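Local coordinates for ThiJ/PfpI family protein (Francisella tularensis subsp. novicida, PDB 4P5P) that is a putative cysteine hydrolase of the DJ-1/PfpI family and a virulence-associated rapid encystment protein, to which glyoxalase III activity is tentatively assigned, at residues Asp12-Gly15 against Asn16-Glu19; Gly157-Asn160 against Asn161-Lys164. All blocks are in the same frame, centred on the assembly; numbering follows the deposited sequence. Where two conformers were deposited one is given.

Interaction 1. Residues Asp12-Gly15 against Asn16-Glu19; sequences DVMG and NSNE
Met14 and Glu19 meet across the neck of a small closed loop, joined by backbone and by side chain. The amide of Met14 gives a nearly straight hydrogen bond to Glu19 O (N to O 2.8 Å), while a type II' beta turn from Met14 to Ser17 folds the far end. Gly15 takes the second position of that turn with phi 65° and psi -131°, a conformation that suits glycine.

Followed outward, the Met14 side chain has its CB 3.5 Å from Glu19 O and 3.7 Å from Ser17 OG. CG, set opposite the backbone N (chi1 -163°), comes nearest to Glu19 OE1. The chain then bends at both remaining torsions, which brings Met14 CE to within 3.7 Å of Glu19 OE2. Glu19, extended beyond CG, runs alongside in the same direction, so a thioether arm and a carboxylate arm lie side by side in van der Waals contact.

Ser17 closes the turn from within. Ser17 OG donates to Met14 O at 2.7 Å and accepts from Glu19 N at 3.2 Å, the latter an ST turn; Ser17 N adds a longer bond to Met14 O, giving that carbonyl two donors. One hydroxyl thus ties the turn to the chain that leaves it.

Only Met14 among the touching residues is buried, its side chain packing against the loop residues Thr21, His102 and Val171. The loop itself lies at the surface, following strand 2-8 in the chain and preceding helix 26-35.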
loop_
_atom_site.group_PDB
_atom_site.type_symbol
_atom_site.label_atom_id
_atom_site.label_comp_id
_atom_site.label_asym_id
_atom_site.label_seq_id
_atom_site.Cartn_x
_atom_site.Cartn_y
_atom_site.Cartn_z
ATOM N N ASP A 12 8.616 9.287 -8.063
ATOM C CA ASP A 12 8.349 10.656 -7.618
ATOM C C ASP A 12 7.807 11.617 -8.669
ATOM O O ASP A 12 7.634 12.790 -8.368
ATOM C CB ASP A 12 9.620 11.279 -7.007
ATOM C CG ASP A 12 10.750 11.474 -8.017
ATOM O OD1 ASP A 12 10.716 10.889 -9.108
ATOM O OD2 ASP A 12 11.719 12.193 -7.696
ATOM N N VAL A 13 7.502 11.145 -9.875
ATOM C CA VAL A 13 6.967 12.029 -10.914
ATOM C C VAL A 13 5.661 11.489 -11.468
ATOM O O VAL A 13 5.521 10.296 -11.736
ATOM C CB VAL A 13 7.956 12.223 -12.082
ATOM C CG1 VAL A 13 7.337 13.080 -13.193
ATOM C CG2 VAL A 13 9.235 12.856 -11.587
ATOM N N MET A 14 4.704 12.388 -11.636
ATOM C CA MET A 14 3.388 12.029 -12.118
ATOM C C MET A 14 3.430 11.849 -13.634
ATOM O O MET A 14 3.131 12.762 -14.394
ATOM C CB MET A 14 2.380 13.104 -11.701
ATOM C CG MET A 14 0.937 12.657 -11.774
ATOM S SD MET A 14 0.421 11.626 -10.384
ATOM C CE MET A 14 0.014 12.851 -9.136
ATOM N N GLY A 15 3.832 10.670 -14.079
ATOM C CA GLY A 15 3.815 10.363 -15.502
ATOM C C GLY A 15 4.760 11.215 -16.332
ATOM O O GLY A 15 5.935 11.343 -16.003
ATOM N N ASN A 16 4.251 11.779 -17.428
ATOM C CA ASN A 16 5.070 12.588 -18.339
ATOM C C ASN A 16 5.049 14.076 -17.994
ATOM O O ASN A 16 5.723 14.884 -18.639
ATOM C CB ASN A 16 4.602 12.402 -19.787
ATOM C CG ASN A 16 4.782 10.987 -20.278
ATOM O OD1 ASN A 16 3.858 10.392 -20.831
ATOM N ND2 ASN A 16 5.969 10.432 -20.069
ATOM N N SER A 17 4.272 14.433 -16.981
ATOM C CA SER A 17 4.260 15.799 -16.483
ATOM C C SER A 17 5.468 16.057 -15.581
ATOM O O SER A 17 6.268 15.155 -15.315
ATOM C CB SER A 17 2.970 16.073 -15.721
ATOM O OG SER A 17 3.011 15.486 -14.435
ATOM N N ASN A 18 5.593 17.297 -15.123
ATOM C CA ASN A 18 6.639 17.665 -14.185
ATOM C C ASN A 18 6.131 17.617 -12.753
ATOM O O ASN A 18 6.865 17.940 -11.827
ATOM C CB ASN A 18 7.178 19.064 -14.491
ATOM C CG ASN A 18 7.946 19.120 -15.793
ATOM O OD1 ASN A 18 8.605 18.154 -16.178
ATOM N ND2 ASN A 18 7.875 20.255 -16.471
ATOM N N GLU A 19 4.873 17.226 -12.572
ATOM C CA GLU A 19 4.257 17.201 -11.246
ATOM C C GLU A 19 4.910 16.149 -10.368
ATOM O O GLU A 19 5.143 15.023 -10.799
ATOM C CB GLU A 19 2.745 16.931 -11.343
ATOM C CG GLU A 19 2.023 17.018 -9.994
ATOM C CD GLU A 19 0.537 16.637 -10.043
ATOM O OE1 GLU A 19 -0.019 16.463 -11.153
ATOM O OE2 GLU A 19 -0.080 16.518 -8.952
#

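Interaction 2. Residues Gly157-Asn160 against Asn161-Lys164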
loop_
_atom_site.group_PDB
_atom_site.type_symbol
_atom_site.label_atom_id
_atom_site.label_comp_id
_atom_site.label_asym_id
_atom_site.label_seq_id
_atom_site.Cartn_x
_atom_site.Cartn_y
_atom_site.Cartn_z
ATOM N N GLY A 157 -10.052 -0.428 -3.612
ATOM C CA GLY A 157 -8.883 0.355 -3.977
ATOM C C GLY A 157 -9.381 1.677 -4.526
ATOM O O GLY A 157 -10.588 1.861 -4.663
ATOM N N PHE A 158 -8.474 2.605 -4.824
ATOM C CA PHE A 158 -8.855 3.945 -5.268
ATOM C C PHE A 158 -9.796 3.863 -6.476
ATOM O O PHE A 158 -9.467 3.256 -7.494
ATOM C CB PHE A 158 -7.597 4.752 -5.597
ATOM C CG PHE A 158 -7.778 6.246 -5.545
ATOM C CD1 PHE A 158 -7.803 6.921 -4.328
ATOM C CD2 PHE A 158 -7.886 6.982 -6.706
ATOM C CE1 PHE A 158 -7.940 8.303 -4.285
ATOM C CE2 PHE A 158 -8.019 8.351 -6.665
ATOM C CZ PHE A 158 -8.045 9.012 -5.453
ATOM N N SER A 159 -10.966 4.484 -6.366
ATOM C CA SER A 159 -12.035 4.267 -7.339
ATOM C C SER A 159 -11.876 5.167 -8.557
ATOM O O SER A 159 -11.240 6.211 -8.482
ATOM C CB SER A 159 -13.402 4.505 -6.688
ATOM O OG SER A 159 -13.610 5.875 -6.425
ATOM N N ASN A 160 -12.466 4.764 -9.681
ATOM C CA ASN A 160 -12.452 5.598 -10.877
ATOM C C ASN A 160 -13.117 6.950 -10.637
ATOM O O ASN A 160 -12.693 7.963 -11.181
ATOM C CB ASN A 160 -13.144 4.883 -12.034
ATOM C CG ASN A 160 -12.316 3.762 -12.588
ATOM O OD1 ASN A 160 -11.117 3.704 -12.355
ATOM N ND2 ASN A 160 -12.948 2.862 -13.335
ATOM N N ASN A 161 -14.159 6.940 -9.818
ATOM C CA ASN A 161 -14.870 8.153 -9.430
ATOM C C ASN A 161 -13.918 9.121 -8.735
ATOM O O ASN A 161 -13.806 10.285 -9.116
ATOM C CB ASN A 161 -16.039 7.782 -8.516
ATOM C CG ASN A 161 -16.802 8.986 -7.998
ATOM O OD1 ASN A 161 -17.003 9.986 -8.702
ATOM N ND2 ASN A 161 -17.263 8.881 -6.754
ATOM N N GLU A 162 -13.216 8.621 -7.723
ATOM C CA GLU A 162 -12.262 9.438 -6.982
ATOM C C GLU A 162 -11.153 9.929 -7.914
ATOM O O GLU A 162 -10.741 11.083 -7.833
ATOM C CB GLU A 162 -11.689 8.647 -5.796
ATOM C CG GLU A 162 -12.614 8.646 -4.588
ATOM C CD GLU A 162 -12.492 7.417 -3.698
ATOM O OE1 GLU A 162 -12.210 6.309 -4.203
ATOM O OE2 GLU A 162 -12.712 7.556 -2.474
ATOM N N GLU A 163 -10.674 9.059 -8.802
ATOM C CA GLU A 163 -9.628 9.440 -9.758
ATOM C C GLU A 163 -10.090 10.584 -10.682
ATOM O O GLU A 163 -9.319 11.486 -11.014
ATOM C CB GLU A 163 -9.188 8.220 -10.588
ATOM C CG GLU A 163 -7.816 8.385 -11.223
ATOM C CD GLU A 163 -6.680 8.234 -10.208
ATOM O OE1 GLU A 163 -6.263 7.080 -9.967
ATOM O OE2 GLU A 163 -6.210 9.254 -9.652
ATOM N N LYS A 164 -11.354 10.547 -11.087
ATOM C CA LYS A 164 -11.929 11.602 -11.917
ATOM C C LYS A 164 -12.054 12.921 -11.149
ATOM O O LYS A 164 -11.764 13.992 -11.685
ATOM C CB LYS A 164 -13.290 11.149 -12.451
ATOM C CG LYS A 164 -13.894 12.091 -13.477
ATOM C CD LYS A 164 -15.172 11.522 -14.076
ATOM C CE LYS A 164 -15.844 12.537 -14.990
ATOM N NZ LYS A 164 -16.943 11.941 -15.796
HETATM O O HOH W 1 -16.117 6.578 -4.915
#
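Phe158 and Ser159 are in extended conformation before the backbone turns at Asn160 into helix 160-165, whose first turn is closed by the bonds from Glu163 N to Ser159 O (2.9 Å) and from Lys164 N to Asn160 O. Ser159 is the N-cap and forms a capping box with Glu162: Ser159 OG accepts from Glu162 N at 3.1 Å, and Ser159 N donates to Glu162 OE1 at the same length. The serine hydroxyl, lying between its own N and carbonyl carbon (chi1 71°), also donates to OE1 from above the carboxylate plane, whereas the amide meets that oxygen nearly along its C-O axis. Gln207 adds a further donor to OE1, and Trp193 and Asn208 hold OE2.

Glu162 CB sits over one face of the Phe158 ring, 3.9 Å from its centroid, in a CH-pi contact. The Glu163 side chain crosses Phe158 at about a right angle, Glu163 OE2 lying 3.6 Å from Phe158 CE2; OE2 is hydrogen-bonded to His102 and OE1 to His133, the residue after the oxidised Cys132. A water donates to Ser159 OG at 3.0 Å and accepts from Asn161 ND2, itself also hydrogen-bonded to Glu192, at 3.2 Å.

In the fold
The two contacts come in series along the chain, interaction 1 in the loop after strand 2-8 and interaction 2 at the start of helix 160-165, after strand 154-155. Their centres are about 19 Å apart and their nearest atoms about 7 Å, so they do not touch. His102, in the loop after strand 95-98, relates them: it packs on Met14 and is hydrogen-bonded to Glu163. Strands 2-8 and 95-98 are neighbours in the main, flavodoxin-like sheet, and the next strand, 127-130, leads to Cys132, found here as the sulfinic acid. Interaction 2 adjoins the region of this oxidised cysteine through His133; interaction 1, linked to it by way of His102, lies farther from the chain centre.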